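Local atomic coordinates of XPF endonuclease (Aeropyrum pernix, PDB entry 2BGW), a protein that is a structure-specific DNA endonuclease of the XPF family that binds magnesium and probably cuts DNA during nucleotide excision repair. Residues K61-G66 with R100-A105; R67-A72 with M106-L111; V82-E87 with Y113-M118. All coordinates share one frame; numbering follows the deposited sequence.

Contact 1: K61-G66 with R100-A105; sequences KSLFDG and RSLYAA
In the ERCC4 nuclease domain, helix 56-65 meets the crossover helix 99-112 where Leu63 reaches over to Leu102 and Ala105. The short axes pass 10.7 Å apart and cross at 89°, almost perpendicular, so a few side chains near one crossing point carry the contact. Leu63 holds its CG anti to its own nitrogen (chi1 172°), which sends both methyls outward to the neighbouring helix. CD2 is the leading one: it lies 3.5 Å from Ala105 CB and 3.6 Å from Leu102 CD2, while CD1 touches the same Ala105 CB at 3.8 Å. The two leucines thus meet methyl to methyl, with the small alanine one helical turn beyond Ser101 accepting the bulk of Leu63. Helix 99-112 links the parallel strands 81-87 and 116-120 of a beta-alpha-beta unit, and helix 56-65 follows strand 49-55, which supplies the magnesium-site residues Glu52 and Arg53. Phe64 works at the periphery of the crossing. Its ring presents an edge, CE2, to Ser101 OG at 3.7 Å, close to the ring plane, and the CG of Leu63 sits over one face toward the rim. Phe69 of the following helix packs against both Leu63 and Ala105. Another side of helix 99-112 faces the second subunit, where Arg100 forms a salt bridge with Glu131 of that subunit.

Contact 2: R67-A72 with M106-L111; sequences RLFEQA and MAALQL. With nucleotides of chain D.
Leu109 is the bump of this contact, and its hollow is formed by Leu68, Phe69 and Ala72 on the neighbouring helix. The two short segments run nearly parallel, 15° apart, with axes 11.4 Å from each other, a spacing bridged by the branched end of the leucine. Its two methyls divide the work. CD2 goes to the floor of the hollow, 3.5 Å from Ala72 CB, and at the same time hangs over the centre of the Phe69 ring in a CH-pi contact, 4.2 Å from the centroid and only 10° off the ring normal. CD1 turns to the other flank and meets CD2 of Leu68 at 4.1 Å, the two leucine side chains crossing at about a right angle. Phe69 in turn acts as a wedge: with CG anti to its carbonyl carbon (chi1 -78°), the ring swings between the helices, bringing its CE2 edge to Ala108 CB at 4.0 Å and CZ to Leu109 CG at 4.0 Å. Ala108 is small enough to let this edge approach. With an alanine at Leu109 both methyls are gone, so the Phe69 ring would probably be freer to turn and a gap would open beside Leu68 and Ala72. Phe59 adds a further wall to Leu109, and on another side of helix 99-112 Ala107 packs against Ser132 of the second subunit. Helices 67-78 and 99-112 lead into the neighbouring parallel strands 81-87 and 116-120, and their packing belongs to the alpha/beta fold of the ERCC4 nuclease domain, a member of the PD-(D/E)XK clan, here with Leu68 about 7 Å, side chain to side chain, from the magnesium ligand Glu52.

Contact 3: V82-E87 with Y113-M118; sequences VFIIVE and YGIRLM. With SO4 (sulfate ion), chain K; nucleotides of chain D; nucleotides of chain C.
Val82 begins the pairing by receiving Arg116 N at its carbonyl oxygen, 2.8 Å away, while its CB rests on Ile115 CG1. At Phe83 the ring lies alongside the extended aliphatic chain of Arg116, CD2 3.5 Å from Arg116 CB, the ring and guanidinium planes 55° apart. Met118 completes this side with an oblique Met-aromatic contact, its SD 5.5 Å from the Phe83 ring centroid. The Arg116 guanidinium continues past the ring, and its NH2 bonds both Gly114 O of the second subunit and an oxygen of a sulfate ion that Arg116 of that subunit also binds. Ile84 then uses both backbone groups: its N reaches Arg116 O at 2.7 Å and its O accepts Met118 N at 3.0 Å. This is the ladder of two parallel strands, 81-87 and 116-120, joined through helix 99-112 as a beta-alpha-beta unit at one margin of the chain's sheet. On the opposite face from Phe83, Ile84 CD1 touches Ile115 CG2 and its CB meets Leu117 CD2. Ile85 returns to the Phe83 face, CG1 beside Met118 CB at 4.0 Å. Val86 N donates to Met118 O, 2.7 Å away, and the pairing runs on to Thr120.

Overall arrangement
Following the chain from the N terminus, past the first strands, strand 49-55 with Glu52 and Arg53 of the magnesium site leads into helices 56-65 and 67-78, strand 81-87, helix 99-112 and strand 116-120. Contact 1 closes the loop from 61-66 to 100-105, contact 2 that from 67-72 to 106-111, and contact 3 that from 82-87 to 113-118; every pair of loops crosses, since the segments alternate. Contacts 1 and 2 set two successive helices against consecutive parts of helix 99-112, and they touch where Leu63 packs on Phe69. Contact 2 joins contact 3 through the probable Leu109-Ile115 backbone bond, so the helical layer is tied to the sheet. All three also reach the second subunit.

Contact 1: K61-G66 with R100-A105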
loop_
_atom_site.group_PDB
_atom_site.type_symbol
_atom_site.label_atom_id
_atom_site.label_comp_id
_atom_site.label_asym_id
_atom_site.label_seq_id
_atom_site.Cartn_x
_atom_site.Cartn_y
_atom_site.Cartn_z
ATOM N N LYS A 61 12.440 -7.163 -11.908
ATOM C CA LYS A 61 12.717 -6.211 -12.976
ATOM C C LYS A 61 12.696 -4.769 -12.449
ATOM O O LYS A 61 13.706 -4.051 -12.483
ATOM C CB LYS A 61 11.754 -6.415 -14.140
ATOM C CG LYS A 61 12.176 -5.699 -15.397
ATOM C CD LYS A 61 11.073 -5.638 -16.513
ATOM C CE LYS A 61 11.329 -4.379 -17.444
ATOM N NZ LYS A 61 10.526 -4.271 -18.714
ATOM N N SER A 62 11.577 -4.367 -11.878
ATOM C CA SER A 62 11.461 -2.996 -11.403
ATOM C C SER A 62 12.381 -2.655 -10.222
ATOM O O SER A 62 12.689 -1.487 -10.027
ATOM C CB SER A 62 10.025 -2.695 -11.036
ATOM O OG SER A 62 9.823 -3.148 -9.717
ATOM N N LEU A 63 12.809 -3.641 -9.428
ATOM C CA LEU A 63 13.806 -3.349 -8.399
ATOM C C LEU A 63 15.028 -2.778 -9.084
ATOM O O LEU A 63 15.566 -1.775 -8.647
ATOM C CB LEU A 63 14.198 -4.573 -7.567
ATOM C CG LEU A 63 15.381 -4.467 -6.567
ATOM C CD1 LEU A 63 15.317 -3.256 -5.629
ATOM C CD2 LEU A 63 15.608 -5.752 -5.743
ATOM N N PHE A 64 15.454 -3.385 -10.188
ATOM C CA PHE A 64 16.682 -2.946 -10.830
ATOM C C PHE A 64 16.478 -1.790 -11.801
ATOM O O PHE A 64 17.434 -1.097 -12.104
ATOM C CB PHE A 64 17.406 -4.120 -11.485
ATOM C CG PHE A 64 17.669 -5.259 -10.540
ATOM C CD1 PHE A 64 17.077 -6.509 -10.750
ATOM C CD2 PHE A 64 18.481 -5.076 -9.416
ATOM C CE1 PHE A 64 17.309 -7.562 -9.876
ATOM C CE2 PHE A 64 18.712 -6.122 -8.522
ATOM C CZ PHE A 64 18.129 -7.370 -8.758
ATOM N N ASP A 65 15.255 -1.604 -12.309
ATOM C CA ASP A 65 14.860 -0.390 -13.038
ATOM C C ASP A 65 15.045 0.854 -12.200
ATOM O O ASP A 65 15.391 1.894 -12.724
ATOM C CB ASP A 65 13.375 -0.428 -13.361
ATOM C CG ASP A 65 13.061 -1.251 -14.574
ATOM O OD1 ASP A 65 14.001 -1.812 -15.185
ATOM O OD2 ASP A 65 11.853 -1.342 -14.922
ATOM N N GLY A 66 14.787 0.751 -10.901
ATOM C CA GLY A 66 14.592 1.938 -10.086
ATOM C C GLY A 66 13.108 2.257 -9.962
ATOM O O GLY A 66 12.686 2.986 -9.055
ATOM N N ARG A 100 20.459 -11.609 -2.802
ATOM C CA ARG A 100 20.775 -10.722 -1.692
ATOM C C ARG A 100 20.016 -9.442 -1.958
ATOM O O ARG A 100 19.426 -8.893 -1.043
ATOM C CB ARG A 100 22.261 -10.436 -1.566
ATOM C CG ARG A 100 22.605 -9.478 -0.419
ATOM C CD ARG A 100 23.262 -10.229 0.757
ATOM N NE ARG A 100 23.565 -9.370 1.909
ATOM C CZ ARG A 100 24.501 -8.413 1.924
ATOM N NH1 ARG A 100 25.236 -8.177 0.835
ATOM N NH2 ARG A 100 24.692 -7.668 3.025
ATOM N N SER A 101 20.004 -8.999 -3.216
ATOM C CA SER A 101 19.228 -7.846 -3.628
ATOM C C SER A 101 17.745 -8.018 -3.299
ATOM O O SER A 101 17.200 -7.283 -2.475
ATOM C CB SER A 101 19.392 -7.610 -5.122
ATOM O OG SER A 101 20.486 -6.776 -5.368
ATOM N N LEU A 102 17.107 -8.998 -3.939
ATOM C CA LEU A 102 15.667 -9.174 -3.851
ATOM C C LEU A 102 15.147 -9.158 -2.403
ATOM O O LEU A 102 14.334 -8.291 -2.045
ATOM C CB LEU A 102 15.232 -10.415 -4.627
ATOM C CG LEU A 102 15.382 -10.214 -6.135
ATOM C CD1 LEU A 102 15.000 -11.440 -6.923
ATOM C CD2 LEU A 102 14.553 -9.071 -6.611
ATOM N N TYR A 103 15.645 -10.069 -1.566
ATOM C CA TYR A 103 15.169 -10.167 -0.198
ATOM C C TYR A 103 15.459 -8.868 0.548
ATOM O O TYR A 103 14.636 -8.418 1.343
ATOM C CB TYR A 103 15.768 -11.373 0.543
ATOM C CG TYR A 103 15.351 -12.724 -0.003
ATOM C CD1 TYR A 103 16.289 -13.587 -0.582
ATOM C CD2 TYR A 103 14.018 -13.148 0.050
ATOM C CE1 TYR A 103 15.915 -14.843 -1.101
ATOM C CE2 TYR A 103 13.635 -14.415 -0.461
ATOM C CZ TYR A 103 14.600 -15.246 -1.036
ATOM O OH TYR A 103 14.240 -16.465 -1.544
ATOM N N ALA A 104 16.610 -8.251 0.288
ATOM C CA ALA A 104 16.938 -6.970 0.931
ATOM C C ALA A 104 15.890 -5.919 0.574
ATOM O O ALA A 104 15.428 -5.182 1.441
ATOM C CB ALA A 104 18.320 -6.500 0.558
ATOM N N ALA A 105 15.497 -5.872 -0.690
ATOM C CA ALA A 105 14.449 -4.965 -1.100
ATOM C C ALA A 105 13.205 -5.233 -0.254
ATOM O O ALA A 105 12.656 -4.328 0.378
ATOM C CB ALA A 105 14.136 -5.137 -2.584
#

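Contact 2: R67-A72 with M106-L111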
loop_
_atom_site.group_PDB
_atom_site.type_symbol
_atom_site.label_atom_id
_atom_site.label_comp_id
_atom_site.label_asym_id
_atom_site.label_seq_id
_atom_site.Cartn_x
_atom_site.Cartn_y
_atom_site.Cartn_z
ATOM N N ARG A 67 12.312 1.705 -10.881
ATOM C CA ARG A 67 10.860 1.803 -10.827
ATOM C C ARG A 67 10.241 1.393 -9.470
ATOM O O ARG A 67 9.382 2.107 -8.950
ATOM C CB ARG A 67 10.254 0.945 -11.913
ATOM C CG ARG A 67 10.108 1.586 -13.245
ATOM C CD ARG A 67 9.075 0.758 -13.991
ATOM N NE ARG A 67 8.816 1.246 -15.345
ATOM C CZ ARG A 67 8.450 0.465 -16.375
ATOM N NH1 ARG A 67 8.309 -0.861 -16.213
ATOM N NH2 ARG A 67 8.238 1.003 -17.585
ATOM N N LEU A 68 10.674 0.264 -8.896
ATOM C CA LEU A 68 10.049 -0.289 -7.687
ATOM C C LEU A 68 9.907 0.654 -6.503
ATOM O O LEU A 68 8.822 0.784 -5.947
ATOM C CB LEU A 68 10.755 -1.549 -7.218
ATOM C CG LEU A 68 10.094 -2.225 -6.010
ATOM C CD1 LEU A 68 8.702 -2.805 -6.358
ATOM C CD2 LEU A 68 11.002 -3.278 -5.406
ATOM N N PHE A 69 10.985 1.291 -6.089
ATOM C CA PHE A 69 10.892 2.113 -4.906
ATOM C C PHE A 69 10.242 3.484 -5.138
ATOM O O PHE A 69 9.836 4.160 -4.174
ATOM C CB PHE A 69 12.258 2.249 -4.273
ATOM C CG PHE A 69 12.657 1.061 -3.493
ATOM C CD1 PHE A 69 12.878 -0.159 -4.123
ATOM C CD2 PHE A 69 12.799 1.140 -2.116
ATOM C CE1 PHE A 69 13.249 -1.291 -3.373
ATOM C CE2 PHE A 69 13.167 0.022 -1.358
ATOM C CZ PHE A 69 13.402 -1.190 -1.987
ATOM N N GLU A 70 10.151 3.910 -6.400
ATOM C CA GLU A 70 9.475 5.155 -6.683
ATOM C C GLU A 70 8.013 4.859 -6.502
ATOM O O GLU A 70 7.338 5.508 -5.701
ATOM C CB GLU A 70 9.794 5.691 -8.079
ATOM C CG GLU A 70 11.051 6.614 -8.102
ATOM N N GLN A 71 7.538 3.839 -7.195
ATOM C CA GLN A 71 6.182 3.341 -7.000
ATOM C C GLN A 71 5.849 3.060 -5.537
ATOM O O GLN A 71 4.737 3.288 -5.081
ATOM C CB GLN A 71 6.064 2.057 -7.754
ATOM C CG GLN A 71 4.706 1.494 -7.810
ATOM C CD GLN A 71 4.648 0.458 -8.907
ATOM O OE1 GLN A 71 5.688 0.106 -9.491
ATOM N NE2 GLN A 71 3.451 -0.029 -9.213
ATOM N N ALA A 72 6.834 2.561 -4.813
ATOM C CA ALA A 72 6.617 2.105 -3.465
ATOM C C ALA A 72 6.271 3.256 -2.580
ATOM O O ALA A 72 5.308 3.200 -1.844
ATOM C CB ALA A 72 7.864 1.384 -2.926
ATOM N N MET A 106 12.779 -6.489 -0.229
ATOM C CA MET A 106 11.597 -6.871 0.506
ATOM C C MET A 106 11.633 -6.319 1.913
ATOM O O MET A 106 10.714 -5.627 2.329
ATOM C CB MET A 106 11.484 -8.377 0.529
ATOM C CG MET A 106 11.234 -8.936 -0.832
ATOM S SD MET A 106 11.227 -10.708 -0.739
ATOM C CE MET A 106 10.581 -11.062 -2.393
ATOM N N ALA A 107 12.721 -6.592 2.626
ATOM C CA ALA A 107 12.901 -6.095 3.973
ATOM C C ALA A 107 12.822 -4.558 4.082
ATOM O O ALA A 107 12.323 -4.037 5.080
ATOM C CB ALA A 107 14.192 -6.614 4.532
ATOM N N ALA A 108 13.297 -3.852 3.056
ATOM C CA ALA A 108 13.272 -2.371 3.014
ATOM C C ALA A 108 11.892 -1.773 2.712
ATOM O O ALA A 108 11.475 -0.817 3.381
ATOM C CB ALA A 108 14.308 -1.828 2.012
ATOM N N LEU A 109 11.200 -2.311 1.699
ATOM C CA LEU A 109 9.831 -1.916 1.405
ATOM C C LEU A 109 8.991 -2.033 2.662
ATOM O O LEU A 109 8.092 -1.238 2.883
ATOM C CB LEU A 109 9.231 -2.823 0.379
ATOM C CG LEU A 109 9.807 -2.743 -1.009
ATOM C CD1 LEU A 109 9.408 -3.988 -1.717
ATOM C CD2 LEU A 109 9.261 -1.551 -1.721
ATOM N N GLN A 110 9.312 -3.028 3.487
ATOM C CA GLN A 110 8.580 -3.329 4.700
ATOM C C GLN A 110 8.970 -2.417 5.842
ATOM O O GLN A 110 8.116 -1.960 6.558
ATOM C CB GLN A 110 8.828 -4.774 5.120
ATOM C CG GLN A 110 7.975 -5.861 4.427
ATOM C CD GLN A 110 6.729 -6.167 5.223
ATOM O OE1 GLN A 110 6.080 -5.249 5.760
ATOM N NE2 GLN A 110 6.377 -7.447 5.314
ATOM N N LEU A 111 10.251 -2.164 6.044
ATOM C CA LEU A 111 10.677 -1.346 7.185
ATOM C C LEU A 111 10.741 0.154 6.887
ATOM O O LEU A 111 10.500 0.976 7.757
ATOM C CB LEU A 111 12.039 -1.801 7.708
ATOM C CG LEU A 111 12.185 -2.998 8.645
ATOM C CD1 LEU A 111 13.503 -2.903 9.434
ATOM C CD2 LEU A 111 11.013 -3.081 9.601
ATOM O "O5'" DT D 1 6.514 -2.309 10.352
ATOM C "C5'" DT D 1 6.571 -1.097 11.073
ATOM C "C4'" DT D 1 7.521 -0.176 10.357
ATOM O "O4'" DT D 1 6.927 0.411 9.178
ATOM C "C3'" DT D 1 7.794 0.973 11.277
ATOM O "O3'" DT D 1 9.143 1.016 11.546
ATOM C "C2'" DT D 1 7.320 2.243 10.576
ATOM C "C1'" DT D 1 7.237 1.786 9.144
ATOM N N1 DT D 1 6.192 2.519 8.443
ATOM C C2 DT D 1 6.540 3.608 7.648
ATOM O O2 DT D 1 7.670 4.014 7.484
ATOM N N3 DT D 1 5.494 4.226 7.016
ATOM C C4 DT D 1 4.162 3.860 7.126
ATOM O O4 DT D 1 3.305 4.487 6.521
ATOM C C5 DT D 1 3.855 2.722 7.978
ATOM C C7 DT D 1 2.437 2.306 8.246
ATOM C C6 DT D 1 4.880 2.111 8.592
#

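Contact 3: V82-E87 with Y113-M118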
loop_
_atom_site.group_PDB
_atom_site.type_symbol
_atom_site.label_atom_id
_atom_site.label_comp_id
_atom_site.label_asym_id
_atom_site.label_seq_id
_atom_site.Cartn_x
_atom_site.Cartn_y
_atom_site.Cartn_z
ATOM N N VAL A 82 -0.581 -0.386 2.432
ATOM C CA VAL A 82 -0.165 -0.759 1.083
ATOM C C VAL A 82 0.207 -2.227 1.045
ATOM O O VAL A 82 1.082 -2.658 1.769
ATOM C CB VAL A 82 1.078 0.078 0.613
ATOM C CG1 VAL A 82 1.401 -0.226 -0.811
ATOM C CG2 VAL A 82 0.821 1.554 0.747
ATOM N N PHE A 83 -0.442 -2.989 0.186
ATOM C CA PHE A 83 -0.058 -4.381 -0.008
ATOM C C PHE A 83 0.546 -4.476 -1.347
ATOM O O PHE A 83 -0.082 -4.057 -2.325
ATOM C CB PHE A 83 -1.255 -5.334 0.050
ATOM C CG PHE A 83 -1.761 -5.571 1.441
ATOM C CD1 PHE A 83 -2.918 -4.969 1.880
ATOM C CD2 PHE A 83 -1.052 -6.392 2.326
ATOM C CE1 PHE A 83 -3.369 -5.197 3.166
ATOM C CE2 PHE A 83 -1.496 -6.612 3.632
ATOM C CZ PHE A 83 -2.652 -6.011 4.046
ATOM N N ILE A 84 1.772 -4.997 -1.407
ATOM C CA ILE A 84 2.311 -5.472 -2.688
ATOM C C ILE A 84 2.215 -6.964 -2.692
ATOM O O ILE A 84 2.692 -7.625 -1.772
ATOM C CB ILE A 84 3.749 -5.083 -2.916
ATOM C CG1 ILE A 84 3.838 -3.575 -3.169
ATOM C CG2 ILE A 84 4.276 -5.859 -4.101
ATOM C CD1 ILE A 84 5.166 -2.972 -2.871
ATOM N N ILE A 85 1.554 -7.491 -3.706
ATOM C CA ILE A 85 1.364 -8.916 -3.795
ATOM C C ILE A 85 2.298 -9.437 -4.836
ATOM O O ILE A 85 2.202 -9.059 -6.004
ATOM C CB ILE A 85 -0.083 -9.301 -4.191
ATOM C CG1 ILE A 85 -1.036 -9.081 -3.006
ATOM C CG2 ILE A 85 -0.125 -10.748 -4.701
ATOM C CD1 ILE A 85 -2.479 -9.082 -3.403
ATOM N N VAL A 86 3.204 -10.308 -4.416
ATOM C CA VAL A 86 4.145 -10.887 -5.360
ATOM C C VAL A 86 3.694 -12.278 -5.802
ATOM O O VAL A 86 3.577 -13.223 -5.004
ATOM C CB VAL A 86 5.559 -10.880 -4.818
ATOM C CG1 VAL A 86 6.498 -11.412 -5.863
ATOM C CG2 VAL A 86 5.968 -9.455 -4.404
ATOM N N GLU A 87 3.415 -12.365 -7.092
ATOM C CA GLU A 87 2.832 -13.547 -7.687
ATOM C C GLU A 87 3.895 -14.426 -8.367
ATOM O O GLU A 87 4.510 -14.014 -9.377
ATOM C CB GLU A 87 1.788 -13.095 -8.702
ATOM C CG GLU A 87 1.088 -14.176 -9.489
ATOM C CD GLU A 87 -0.115 -13.608 -10.207
ATOM O OE1 GLU A 87 -1.053 -13.159 -9.499
ATOM O OE2 GLU A 87 -0.119 -13.589 -11.469
ATOM N N TYR A 113 9.011 2.089 4.403
ATOM C CA TYR A 113 7.747 2.748 4.215
ATOM C C TYR A 113 6.534 1.948 4.716
ATOM O O TYR A 113 5.407 2.198 4.274
ATOM C CB TYR A 113 7.529 3.094 2.747
ATOM C CG TYR A 113 8.732 3.466 1.902
ATOM C CD1 TYR A 113 9.318 2.515 1.073
ATOM C CD2 TYR A 113 9.221 4.769 1.846
ATOM C CE1 TYR A 113 10.390 2.821 0.233
ATOM C CE2 TYR A 113 10.318 5.097 0.997
ATOM C CZ TYR A 113 10.896 4.094 0.190
ATOM O OH TYR A 113 11.982 4.318 -0.658
ATOM N N GLY A 114 6.748 1.005 5.628
ATOM C CA GLY A 114 5.679 0.155 6.131
ATOM C C GLY A 114 4.840 -0.638 5.130
ATOM O O GLY A 114 3.754 -1.096 5.482
ATOM N N ILE A 115 5.304 -0.812 3.888
ATOM C CA ILE A 115 4.525 -1.556 2.904
ATOM C C ILE A 115 4.415 -2.973 3.393
ATOM O O ILE A 115 5.230 -3.408 4.206
ATOM C CB ILE A 115 5.142 -1.495 1.510
ATOM C CG1 ILE A 115 4.754 -0.199 0.825
ATOM C CG2 ILE A 115 4.635 -2.603 0.612
ATOM C CD1 ILE A 115 5.900 0.776 0.714
ATOM N N ARG A 116 3.376 -3.670 2.937
ATOM C CA ARG A 116 3.080 -5.057 3.348
ATOM C C ARG A 116 3.144 -5.987 2.152
ATOM O O ARG A 116 2.616 -5.668 1.072
ATOM C CB ARG A 116 1.718 -5.143 4.046
ATOM C CG ARG A 116 1.742 -4.485 5.389
ATOM C CD ARG A 116 0.397 -4.356 6.011
ATOM N NE ARG A 116 0.511 -3.879 7.385
ATOM C CZ ARG A 116 0.745 -4.679 8.420
ATOM N NH1 ARG A 116 0.892 -5.978 8.222
ATOM N NH2 ARG A 116 0.852 -4.193 9.650
ATOM N N LEU A 117 3.824 -7.118 2.333
ATOM C CA LEU A 117 4.053 -8.056 1.226
ATOM C C LEU A 117 3.247 -9.293 1.437
ATOM O O LEU A 117 3.130 -9.754 2.569
ATOM C CB LEU A 117 5.513 -8.452 1.120
ATOM C CG LEU A 117 6.485 -7.333 0.770
ATOM C CD1 LEU A 117 7.901 -7.798 1.031
ATOM C CD2 LEU A 117 6.335 -6.837 -0.674
ATOM N N MET A 118 2.656 -9.800 0.361
ATOM C CA MET A 118 2.077 -11.132 0.350
ATOM C C MET A 118 2.713 -11.834 -0.826
ATOM O O MET A 118 2.857 -11.229 -1.897
ATOM C CB MET A 118 0.566 -11.094 0.109
ATOM C CG MET A 118 -0.242 -10.266 1.069
ATOM S SD MET A 118 -0.996 -11.111 2.480
ATOM C CE MET A 118 -1.246 -12.754 1.833
HETATM S S SO4 K . 2.141 -0.630 10.874
HETATM O O1 SO4 K . 3.565 -0.601 10.521
HETATM O O2 SO4 K . 1.763 0.744 11.200
HETATM O O3 SO4 K . 1.338 -1.050 9.701
HETATM O O4 SO4 K . 1.925 -1.483 12.060
ATOM O "O5'" DT D 1 6.514 -2.309 10.352
ATOM C "C5'" DT D 1 6.571 -1.097 11.073
ATOM C "C4'" DT D 1 7.521 -0.176 10.357
ATOM O "O4'" DT D 1 6.927 0.411 9.178
ATOM C "C3'" DT D 1 7.794 0.973 11.277
ATOM O "O3'" DT D 1 9.143 1.016 11.546
ATOM C "C2'" DT D 1 7.320 2.243 10.576
ATOM C "C1'" DT D 1 7.237 1.786 9.144
ATOM N N1 DT D 1 6.192 2.519 8.443
ATOM C C2 DT D 1 6.540 3.608 7.648
ATOM O O2 DT D 1 7.670 4.014 7.484
ATOM N N3 DT D 1 5.494 4.226 7.016
ATOM C C4 DT D 1 4.162 3.860 7.126
ATOM O O4 DT D 1 3.305 4.487 6.521
ATOM C C5 DT D 1 3.855 2.722 7.978
ATOM C C7 DT D 1 2.437 2.306 8.246
ATOM C C6 DT D 1 4.880 2.111 8.592
ATOM P P DA C 15 8.361 13.763 -0.022
ATOM O OP1 DA C 15 9.495 14.599 -0.456
ATOM O OP2 DA C 15 7.161 13.657 -0.891
ATOM O "O5'" DA C 15 8.939 12.302 0.248
ATOM C "C5'" DA C 15 10.115 12.247 1.061
ATOM C "C4'" DA C 15 10.327 10.840 1.570
ATOM O "O4'" DA C 15 9.198 10.476 2.416
ATOM C "C3'" DA C 15 10.345 9.824 0.428
ATOM O "O3'" DA C 15 11.658 9.281 0.244
ATOM C "C2'" DA C 15 9.318 8.764 0.826
ATOM C "C1'" DA C 15 9.031 9.083 2.299
ATOM N N9 DA C 15 7.698 8.607 2.670
ATOM C C8 DA C 15 6.512 8.883 2.044
ATOM N N7 DA C 15 5.487 8.260 2.583
ATOM C C5 DA C 15 6.038 7.517 3.619
ATOM C C6 DA C 15 5.471 6.623 4.558
ATOM N N6 DA C 15 4.165 6.333 4.626
ATOM N N1 DA C 15 6.312 6.042 5.437
ATOM C C2 DA C 15 7.615 6.347 5.357
ATOM N N3 DA C 15 8.263 7.154 4.515
ATOM C C4 DA C 15 7.403 7.713 3.670
#